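Local coordinates for acetone carboxylase alpha subunit (Xanthobacter autotrophicus Py2, PDB 5M45), which forms one subunit of a multi-chain enzyme assembly, belongs to the hydantoinase B/oxoprolinase family and carries a bound manganese ion, at residues A[110-121]-A[146-157]; A[169-177]-A[236-244]. All coordinates share one frame; numbering follows the deposited sequence.

Contact 1 (A[110-121]-A[146-157]); sequences IHVGTMGAAIKY and IGNVHPCDIHTI. With MN (manganese (II) ion), chain M; AE4 (3,6,9,12,15-pentaoxaheptadecan-1-ol), chain P.
The carbonyl oxygen of Ile146 is gripped by two waters, which join it to helix 111-121. One donates to Ile146 O and Thr114 O, the other to Ile146 O and Ala117 O. Both helix carbonyls keep their backbone bonds, from Ala118 N and Tyr121 N, while also receiving the water. Nearby, Ile146 CG2 sits over one face of the Tyr121 ring, 3.6 Å from Tyr121 CD1, while Tyr121 OH bonds to His218 of the second subunit. At the other end, His111 NE2 makes a short but bent, weak bond to Asp153 OD2 (2.8 Å, 128°). The carboxylate meets the imidazole at its edge, their planes almost perpendicular. Asp153, with His150 and His175, binds manganese; through its weak bond to Asp153, His111 stands in the second shell. Thr114 OG1, set between its backbone N and carbonyl carbon (chi1 67°), lies 2.8 Å from His111 ND1 in a hydrogen bond that can fix the ring's rotation. Between the two ends Met115 CG makes a CH-pi contact over the His155 ring, 3.5 Å from His155 CG. The helix crosses strand 153-157 at 55°; Met115 also reaches strand 90-95, and Ile119 strands 90-95 and 165-175.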
loop_
_atom_site.group_PDB
_atom_site.type_symbol
_atom_site.label_atom_id
_atom_site.label_comp_id
_atom_site.label_asym_id
_atom_site.label_seq_id
_atom_site.Cartn_x
_atom_site.Cartn_y
_atom_site.Cartn_z
ATOM N N ILE A 110 -10.044 8.948 21.448
ATOM C CA ILE A 110 -9.024 7.873 21.523
ATOM C C ILE A 110 -7.718 8.338 20.884
ATOM O O ILE A 110 -6.632 7.890 21.263
ATOM C CB ILE A 110 -9.531 6.521 20.910
ATOM C CG1 ILE A 110 -8.682 5.338 21.406
ATOM C CG2 ILE A 110 -9.557 6.576 19.378
ATOM C CD1 ILE A 110 -9.321 3.990 21.146
ATOM N N HIS A 111 -7.807 9.268 19.932
ATOM C CA HIS A 111 -6.626 9.761 19.222
ATOM C C HIS A 111 -5.796 10.784 19.979
ATOM O O HIS A 111 -4.688 11.128 19.540
ATOM C CB HIS A 111 -7.016 10.228 17.810
ATOM C CG HIS A 111 -7.593 9.124 16.988
ATOM N ND1 HIS A 111 -6.818 8.122 16.446
ATOM C CD2 HIS A 111 -8.873 8.809 16.685
ATOM C CE1 HIS A 111 -7.598 7.257 15.825
ATOM N NE2 HIS A 111 -8.850 7.658 15.951
ATOM N N VAL A 112 -6.266 11.225 21.140
ATOM C CA VAL A 112 -5.420 11.970 22.085
ATOM C C VAL A 112 -4.166 11.095 22.356
ATOM O O VAL A 112 -3.027 11.558 22.184
ATOM C CB VAL A 112 -6.165 12.339 23.394
ATOM C CG1 VAL A 112 -5.212 12.852 24.451
ATOM C CG2 VAL A 112 -7.276 13.352 23.138
ATOM N N GLY A 113 -4.396 9.816 22.689
ATOM C CA GLY A 113 -3.318 8.853 22.925
ATOM C C GLY A 113 -2.567 8.407 21.690
ATOM O O GLY A 113 -1.340 8.358 21.711
ATOM N N THR A 114 -3.276 8.075 20.593
ATOM C CA THR A 114 -2.590 7.582 19.357
ATOM C C THR A 114 -1.665 8.642 18.733
ATOM O O THR A 114 -0.532 8.337 18.359
ATOM C CB THR A 114 -3.546 7.063 18.282
ATOM O OG1 THR A 114 -4.322 8.150 17.778
ATOM C CG2 THR A 114 -4.470 6.013 18.827
ATOM N N MET A 115 -2.103 9.885 18.654
ATOM C CA MET A 115 -1.286 10.967 18.019
ATOM C C MET A 115 -0.079 11.333 18.916
ATOM O O MET A 115 1.026 11.593 18.408
ATOM C CB MET A 115 -2.131 12.203 17.683
ATOM C CG MET A 115 -3.130 11.969 16.545
ATOM S SD MET A 115 -4.107 13.418 16.001
ATOM C CE MET A 115 -5.048 13.830 17.441
ATOM N N GLY A 116 -0.273 11.301 20.239
ATOM C CA GLY A 116 0.860 11.486 21.158
ATOM C C GLY A 116 1.906 10.375 21.052
ATOM O O GLY A 116 3.134 10.637 21.087
ATOM N N ALA A 117 1.432 9.129 20.917
ATOM C CA ALA A 117 2.336 8.006 20.724
ATOM C C ALA A 117 3.096 8.091 19.381
ATOM O O ALA A 117 4.234 7.667 19.306
ATOM C CB ALA A 117 1.591 6.682 20.868
ATOM N N ALA A 118 2.479 8.643 18.346
ATOM C CA ALA A 118 3.173 8.883 17.073
ATOM C C ALA A 118 4.271 9.957 17.228
ATOM O O ALA A 118 5.381 9.788 16.703
ATOM C CB ALA A 118 2.213 9.269 15.961
ATOM N N ILE A 119 3.961 11.037 17.935
ATOM C CA ILE A 119 4.970 12.055 18.250
ATOM C C ILE A 119 6.146 11.406 19.044
ATOM O O ILE A 119 7.314 11.632 18.721
ATOM C CB ILE A 119 4.357 13.227 19.044
ATOM C CG1 ILE A 119 3.429 14.059 18.162
ATOM C CG2 ILE A 119 5.448 14.142 19.611
ATOM C CD1 ILE A 119 2.404 14.902 18.910
ATOM N N LYS A 120 5.822 10.568 20.033
ATOM C CA LYS A 120 6.868 9.927 20.828
ATOM C C LYS A 120 7.741 8.951 19.990
ATOM O O LYS A 120 8.950 8.822 20.242
ATOM C CB LYS A 120 6.270 9.248 22.073
ATOM C CG LYS A 120 5.697 10.247 23.071
ATOM C CD LYS A 120 4.722 9.630 24.078
ATOM C CE LYS A 120 3.944 10.710 24.805
ATOM N NZ LYS A 120 3.014 10.181 25.817
ATOM N N TYR A 121 7.146 8.279 18.996
ATOM C CA TYR A 121 7.921 7.472 18.053
ATOM C C TYR A 121 8.968 8.340 17.289
ATOM O O TYR A 121 10.129 7.934 17.116
ATOM C CB TYR A 121 7.004 6.726 17.063
ATOM C CG TYR A 121 7.732 5.752 16.147
ATOM C CD1 TYR A 121 7.998 4.446 16.563
ATOM C CD2 TYR A 121 8.179 6.132 14.887
ATOM C CE1 TYR A 121 8.659 3.545 15.735
ATOM C CE2 TYR A 121 8.842 5.229 14.038
ATOM C CZ TYR A 121 9.086 3.945 14.465
ATOM O OH TYR A 121 9.746 3.054 13.677
ATOM N N ILE A 146 2.729 1.453 15.325
ATOM C CA ILE A 146 3.220 2.384 16.334
ATOM C C ILE A 146 2.085 2.967 17.207
ATOM O O ILE A 146 2.331 3.895 17.987
ATOM C CB ILE A 146 4.092 3.508 15.720
ATOM C CG1 ILE A 146 3.281 4.482 14.886
ATOM C CG2 ILE A 146 5.213 2.905 14.860
ATOM C CD1 ILE A 146 4.083 5.649 14.367
ATOM N N GLY A 147 0.872 2.393 17.095
ATOM C CA GLY A 147 -0.182 2.662 18.057
ATOM C C GLY A 147 -1.571 3.056 17.602
ATOM O O GLY A 147 -2.492 3.072 18.450
ATOM N N ASN A 148 -1.770 3.344 16.321
ATOM C CA ASN A 148 -3.074 3.806 15.821
ATOM C C ASN A 148 -4.183 2.698 15.867
ATOM O O ASN A 148 -3.869 1.507 15.847
ATOM C CB ASN A 148 -2.958 4.325 14.370
ATOM C CG ASN A 148 -4.110 5.274 13.966
ATOM O OD1 ASN A 148 -4.809 5.845 14.819
ATOM N ND2 ASN A 148 -4.282 5.465 12.646
ATOM N N VAL A 149 -5.451 3.125 15.860
ATOM C CA VAL A 149 -6.586 2.217 15.871
ATOM C C VAL A 149 -6.658 1.390 14.586
ATOM O O VAL A 149 -6.706 0.145 14.631
ATOM C CB VAL A 149 -7.908 3.010 16.049
ATOM C CG1 VAL A 149 -9.099 2.060 15.910
ATOM C CG2 VAL A 149 -7.938 3.731 17.380
ATOM N N HIS A 150 -6.646 2.081 13.450
ATOM C CA HIS A 150 -6.732 1.426 12.133
ATOM C C HIS A 150 -6.354 2.418 11.040
ATOM O O HIS A 150 -6.333 3.620 11.298
ATOM C CB HIS A 150 -8.131 0.781 11.867
ATOM C CG HIS A 150 -9.291 1.732 11.844
ATOM N ND1 HIS A 150 -10.539 1.350 11.415
ATOM C CD2 HIS A 150 -9.407 3.039 12.178
ATOM C CE1 HIS A 150 -11.391 2.355 11.554
ATOM N NE2 HIS A 150 -10.729 3.390 12.015
ATOM N N PRO A 151 -6.056 1.933 9.825
ATOM C CA PRO A 151 -5.619 2.854 8.758
ATOM C C PRO A 151 -6.590 3.992 8.377
ATOM O O PRO A 151 -6.131 5.091 8.049
ATOM C CB PRO A 151 -5.347 1.926 7.575
ATOM C CG PRO A 151 -4.980 0.602 8.231
ATOM C CD PRO A 151 -5.908 0.509 9.413
ATOM N N CYS A 152 -7.905 3.794 8.494
ATOM C CA CYS A 152 -8.855 4.847 8.177
ATOM C C CYS A 152 -8.865 6.102 9.092
ATOM O O CYS A 152 -9.501 7.116 8.743
ATOM C CB CYS A 152 -10.265 4.296 8.012
ATOM S SG CYS A 152 -10.489 3.464 6.413
ATOM N N ASP A 153 -8.199 6.042 10.259
ATOM C CA ASP A 153 -8.036 7.225 11.074
ATOM C C ASP A 153 -6.704 7.913 10.721
ATOM O O ASP A 153 -5.631 7.478 11.175
ATOM C CB ASP A 153 -8.140 6.901 12.549
ATOM C CG ASP A 153 -9.536 6.481 12.952
ATOM O OD1 ASP A 153 -10.508 6.825 12.225
ATOM O OD2 ASP A 153 -9.706 5.795 13.995
ATOM N N ILE A 154 -6.785 8.959 9.918
ATOM C CA ILE A 154 -5.596 9.634 9.433
ATOM C C ILE A 154 -5.242 10.833 10.327
ATOM O O ILE A 154 -6.119 11.691 10.610
ATOM C CB ILE A 154 -5.792 10.160 7.982
ATOM C CG1 ILE A 154 -6.324 9.051 7.036
ATOM C CG2 ILE A 154 -4.505 10.782 7.470
ATOM C CD1 ILE A 154 -5.372 7.900 6.821
ATOM N N HIS A 155 -3.979 10.888 10.750
ATOM C CA HIS A 155 -3.435 12.007 11.539
ATOM C C HIS A 155 -2.640 13.012 10.666
ATOM O O HIS A 155 -1.841 12.587 9.825
ATOM C CB HIS A 155 -2.455 11.553 12.643
ATOM C CG HIS A 155 -2.884 10.350 13.414
ATOM N ND1 HIS A 155 -1.973 9.508 14.022
ATOM C CD2 HIS A 155 -4.111 9.865 13.720
ATOM C CE1 HIS A 155 -2.627 8.541 14.658
ATOM N NE2 HIS A 155 -3.927 8.735 14.479
ATOM N N THR A 156 -2.842 14.316 10.928
ATOM C CA THR A 156 -1.970 15.398 10.466
ATOM C C THR A 156 -1.382 16.031 11.739
ATOM O O THR A 156 -2.117 16.372 12.669
ATOM C CB THR A 156 -2.726 16.452 9.638
ATOM O OG1 THR A 156 -3.252 15.868 8.442
ATOM C CG2 THR A 156 -1.795 17.632 9.247
ATOM N N ILE A 157 -0.051 16.102 11.805
ATOM C CA ILE A 157 0.702 16.587 12.982
ATOM C C ILE A 157 1.663 17.751 12.555
ATOM O O ILE A 157 2.445 17.612 11.615
ATOM C CB ILE A 157 1.482 15.418 13.631
ATOM C CG1 ILE A 157 0.536 14.331 14.182
ATOM C CG2 ILE A 157 2.356 15.927 14.771
ATOM C CD1 ILE A 157 1.243 12.985 14.373
HETATM MN MN MN M . -11.891 5.341 12.521
HETATM C C2 AE4 P . 5.861 2.052 36.664
HETATM C C3 AE4 P . 6.751 2.832 35.698
HETATM O O4 AE4 P . 6.315 4.195 35.649
HETATM C C5 AE4 P . 7.281 5.139 35.160
HETATM C C6 AE4 P . 6.583 6.332 34.498
HETATM O O7 AE4 P . 6.745 6.345 33.071
HETATM C C8 AE4 P . 5.981 5.322 32.414
HETATM C C9 AE4 P . 6.277 5.355 30.925
HETATM C C11 AE4 P . 4.147 5.456 29.807
HETATM O O10 AE4 P . 5.293 6.160 30.275
HETATM C C12 AE4 P . 2.900 6.232 30.193
HETATM O O13 AE4 P . 2.602 7.227 29.212
HETATM C C14 AE4 P . 1.220 7.560 29.193
HETATM C C15 AE4 P . 0.988 8.758 28.280
HETATM O O16 AE4 P . 1.127 8.326 26.927
HETATM C C17 AE4 P . -0.101 8.048 26.265
HETATM C C18 AE4 P . 0.217 7.789 24.797
HETATM O O19 AE4 P . 0.896 8.935 24.234
HETATM O O HOH W 1 0.238 5.773 17.398
HETATM O O HOH W 2 4.495 4.825 19.498
#

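Contact 2 (A[169-177]-A[236-244]); sequences WVGGVTHVI and TRIAGCHMI. With MN (manganese (II) ion), chain M.
Cys241 of helix 236-244 packs closely on Gly172 of strand 169-175. Cys241 SG lies 3.6 Å from Gly172 N, where the strand has no side chain to hold the helix off, and the short axes approach to 7.7 Å. The two run nearly antiparallel, at 155°. Beside the sulfur, Val170 CG1 presses on the backbone, 3.5 Å from Cys241 O, while the valine's other methyl meets the helix further on, with Val170 CG2 3.8 Å from Ile244 CD1.

Arg237 extends this close packing along the strand. Its aliphatic part does the touching first: Arg237 CD rests 3.5 Å from Gly172 O, and Arg237 CG lies beside Thr174 CG2. The chain then bends at chi3 (-57°), bringing the guanidinium over to the threonine hydroxyl. Arg237 NH1 donates to Thr174 OG1 at 2.9 Å with an angle of 153°, and the oxygen lies almost exactly in the guanidinium plane, at its edge. Arg237 NE is taken by Thr156 on the adjoining strand.

Packing slackens toward the start of the helix segment. Thr236 CG2 only grazes Thr174 CG2 at 4.1 Å, and Val176 CG1 stands 4.2 Å from Arg237 NH1. The helix's far side is not simply open to solvent: Ile238, Ala239, His242 and Met243 pack on the chain of another protein, Met243 still partly exposed. On the reverse of the strand, His175 points away from the helix and binds manganese through ND1.

Chemically, this buried layer is mixed, apolar at Val170 and Ile244 and polar at Thr174 and Arg237. The two hydroxyls that Arg237 bonds occupy NE and one N-H of NH1 and help hold the guanidinium plane. Both are neutral, so neither bond is a salt bridge, and dipoles such as these probably help stabilise the buried positive charge.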
loop_
_atom_site.group_PDB
_atom_site.type_symbol
_atom_site.label_atom_id
_atom_site.label_comp_id
_atom_site.label_asym_id
_atom_site.label_seq_id
_atom_site.Cartn_x
_atom_site.Cartn_y
_atom_site.Cartn_z
ATOM N N TRP A 169 3.221 20.689 19.903
ATOM C CA TRP A 169 2.716 20.136 18.655
ATOM C C TRP A 169 1.186 20.237 18.652
ATOM O O TRP A 169 0.573 20.292 19.725
ATOM C CB TRP A 169 3.067 18.642 18.550
ATOM C CG TRP A 169 4.502 18.195 18.800
ATOM C CD1 TRP A 169 5.141 18.099 20.004
ATOM C CD2 TRP A 169 5.455 17.761 17.816
ATOM N NE1 TRP A 169 6.419 17.627 19.843
ATOM C CE2 TRP A 169 6.641 17.407 18.513
ATOM C CE3 TRP A 169 5.424 17.616 16.423
ATOM C CZ2 TRP A 169 7.769 16.907 17.857
ATOM C CZ3 TRP A 169 6.568 17.117 15.774
ATOM C CH2 TRP A 169 7.710 16.772 16.491
ATOM N N VAL A 170 0.563 20.203 17.460
ATOM C CA VAL A 170 -0.889 20.051 17.365
ATOM C C VAL A 170 -1.208 18.876 16.428
ATOM O O VAL A 170 -0.611 18.737 15.337
ATOM C CB VAL A 170 -1.611 21.343 16.920
ATOM C CG1 VAL A 170 -1.030 21.907 15.651
ATOM C CG2 VAL A 170 -3.106 21.117 16.729
ATOM N N GLY A 171 -2.128 18.027 16.856
ATOM C CA GLY A 171 -2.587 16.895 16.042
ATOM C C GLY A 171 -4.053 17.024 15.683
ATOM O O GLY A 171 -4.860 17.450 16.527
ATOM N N GLY A 172 -4.389 16.664 14.444
ATOM C CA GLY A 172 -5.780 16.565 13.987
ATOM C C GLY A 172 -6.051 15.248 13.281
ATOM O O GLY A 172 -5.225 14.788 12.475
ATOM N N VAL A 173 -7.168 14.604 13.618
ATOM C CA VAL A 173 -7.559 13.298 13.051
ATOM C C VAL A 173 -8.938 13.370 12.419
ATOM O O VAL A 173 -9.833 14.044 12.964
ATOM C CB VAL A 173 -7.489 12.173 14.099
ATOM C CG1 VAL A 173 -8.403 12.466 15.299
ATOM C CG2 VAL A 173 -7.849 10.805 13.493
ATOM N N THR A 174 -9.109 12.702 11.272
ATOM C CA THR A 174 -10.436 12.437 10.685
ATOM C C THR A 174 -10.548 10.945 10.344
ATOM O O THR A 174 -9.600 10.354 9.793
ATOM C CB THR A 174 -10.692 13.179 9.355
ATOM O OG1 THR A 174 -9.640 12.879 8.432
ATOM C CG2 THR A 174 -10.763 14.680 9.535
ATOM N N HIS A 175 -11.690 10.343 10.639
ATOM C CA HIS A 175 -12.020 9.025 10.075
ATOM C C HIS A 175 -12.406 9.186 8.598
ATOM O O HIS A 175 -13.410 9.836 8.312
ATOM C CB HIS A 175 -13.181 8.348 10.824
ATOM C CG HIS A 175 -13.589 7.044 10.198
ATOM N ND1 HIS A 175 -13.210 5.819 10.694
ATOM C CD2 HIS A 175 -14.245 6.789 9.035
ATOM C CE1 HIS A 175 -13.638 4.861 9.883
ATOM N NE2 HIS A 175 -14.277 5.422 8.874
ATOM N N VAL A 176 -11.611 8.614 7.684
ATOM C CA VAL A 176 -11.904 8.679 6.211
ATOM C C VAL A 176 -12.686 7.440 5.758
ATOM O O VAL A 176 -12.648 6.378 6.425
ATOM C CB VAL A 176 -10.640 8.867 5.347
ATOM C CG1 VAL A 176 -9.850 10.089 5.828
ATOM C CG2 VAL A 176 -9.729 7.610 5.352
ATOM N N ILE A 177 -13.367 7.551 4.618
ATOM C CA ILE A 177 -14.271 6.495 4.162
ATOM C C ILE A 177 -13.513 5.189 3.842
ATOM O O ILE A 177 -13.950 4.096 4.251
ATOM C CB ILE A 177 -15.159 6.933 2.962
ATOM C CG1 ILE A 177 -16.018 8.138 3.353
ATOM C CG2 ILE A 177 -16.037 5.744 2.469
ATOM C CD1 ILE A 177 -16.700 8.822 2.171
ATOM N N THR A 236 -9.538 19.608 5.868
ATOM C CA THR A 236 -10.130 19.700 7.204
ATOM C C THR A 236 -9.093 19.602 8.334
ATOM O O THR A 236 -9.090 20.427 9.257
ATOM C CB THR A 236 -11.208 18.570 7.418
ATOM O OG1 THR A 236 -12.286 18.777 6.475
ATOM C CG2 THR A 236 -11.763 18.581 8.808
ATOM N N ARG A 237 -8.206 18.611 8.253
ATOM C CA ARG A 237 -7.189 18.419 9.297
ATOM C C ARG A 237 -6.165 19.586 9.317
ATOM O O ARG A 237 -5.814 20.103 10.394
ATOM C CB ARG A 237 -6.432 17.092 9.128
ATOM C CG ARG A 237 -7.277 15.831 9.285
ATOM C CD ARG A 237 -6.452 14.540 9.233
ATOM N NE ARG A 237 -5.660 14.394 8.003
ATOM C CZ ARG A 237 -6.078 13.825 6.878
ATOM N NH1 ARG A 237 -7.297 13.318 6.750
ATOM N NH2 ARG A 237 -5.251 13.756 5.839
ATOM N N ILE A 238 -5.692 19.995 8.130
ATOM C CA ILE A 238 -4.703 21.081 8.063
ATOM C C ILE A 238 -5.298 22.407 8.592
ATOM O O ILE A 238 -4.590 23.171 9.275
ATOM C CB ILE A 238 -4.143 21.291 6.629
ATOM C CG1 ILE A 238 -3.430 20.062 6.201
ATOM C CG2 ILE A 238 -3.112 22.394 6.650
ATOM C CD1 ILE A 238 -3.108 20.022 4.710
ATOM N N ALA A 239 -6.568 22.690 8.258
ATOM C CA ALA A 239 -7.244 23.898 8.747
ATOM C C ALA A 239 -7.231 23.984 10.262
ATOM O O ALA A 239 -6.812 24.993 10.833
ATOM C CB ALA A 239 -8.683 23.972 8.240
ATOM N N GLY A 240 -7.700 22.936 10.917
ATOM C CA GLY A 240 -7.755 22.952 12.363
ATOM C C GLY A 240 -6.378 23.022 13.045
ATOM O O GLY A 240 -6.217 23.749 14.024
ATOM N N CYS A 241 -5.414 22.294 12.528
ATOM C CA CYS A 241 -4.028 22.376 13.021
ATOM C C CYS A 241 -3.492 23.814 12.951
ATOM O O CYS A 241 -2.932 24.300 13.938
ATOM C CB CYS A 241 -3.094 21.417 12.278
ATOM S SG CYS A 241 -3.356 19.644 12.635
ATOM N N HIS A 242 -3.682 24.487 11.805
ATOM C CA HIS A 242 -3.181 25.864 11.624
ATOM C C HIS A 242 -3.960 26.916 12.421
ATOM O O HIS A 242 -3.349 27.872 12.901
ATOM C CB HIS A 242 -3.042 26.233 10.121
ATOM C CG HIS A 242 -1.865 25.575 9.462
ATOM N ND1 HIS A 242 -1.606 25.683 8.109
ATOM C CD2 HIS A 242 -0.887 24.791 9.970
ATOM C CE1 HIS A 242 -0.496 25.023 7.822
ATOM N NE2 HIS A 242 -0.047 24.467 8.937
ATOM N N MET A 243 -5.270 26.712 12.601
ATOM C CA MET A 243 -6.085 27.557 13.509
ATOM C C MET A 243 -5.532 27.503 14.944
ATOM O O MET A 243 -5.376 28.541 15.600
ATOM C CB MET A 243 -7.578 27.131 13.502
ATOM C CG MET A 243 -8.315 27.441 12.201
ATOM S SD MET A 243 -9.932 26.663 12.103
ATOM C CE MET A 243 -10.794 27.633 13.322
ATOM N N ILE A 244 -5.204 26.302 15.411
ATOM C CA ILE A 244 -4.678 26.128 16.782
ATOM C C ILE A 244 -3.258 26.695 16.910
ATOM O O ILE A 244 -2.962 27.365 17.900
ATOM C CB ILE A 244 -4.793 24.657 17.247
ATOM C CG1 ILE A 244 -6.273 24.279 17.467
ATOM C CG2 ILE A 244 -3.996 24.404 18.533
ATOM C CD1 ILE A 244 -6.529 22.777 17.307
HETATM MN MN MN M . -11.891 5.341 12.521
#

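Overall arrangement
Following the chain from the N terminus, contact 1 closes first: helix 111-124 is met again, after an excursion that includes strand 138-141, by the loop from 146 and strand 153-162 after it. That strand then turns back as strand 165-175, its antiparallel neighbour, and contact 2 closes a longer excursion of 58 residues when helix 227-255 returns. The two closures run in series, neither enclosing nor crossing the other. Their helices cover opposite faces of this strand pair, giving a helix-sheet-helix sandwich. Cys152 O accepts a probable bond from Val176 N (2.8 Å) just beyond the strand ends, and manganese joins His150 and Asp153 of contact 1 to His175 of contact 2.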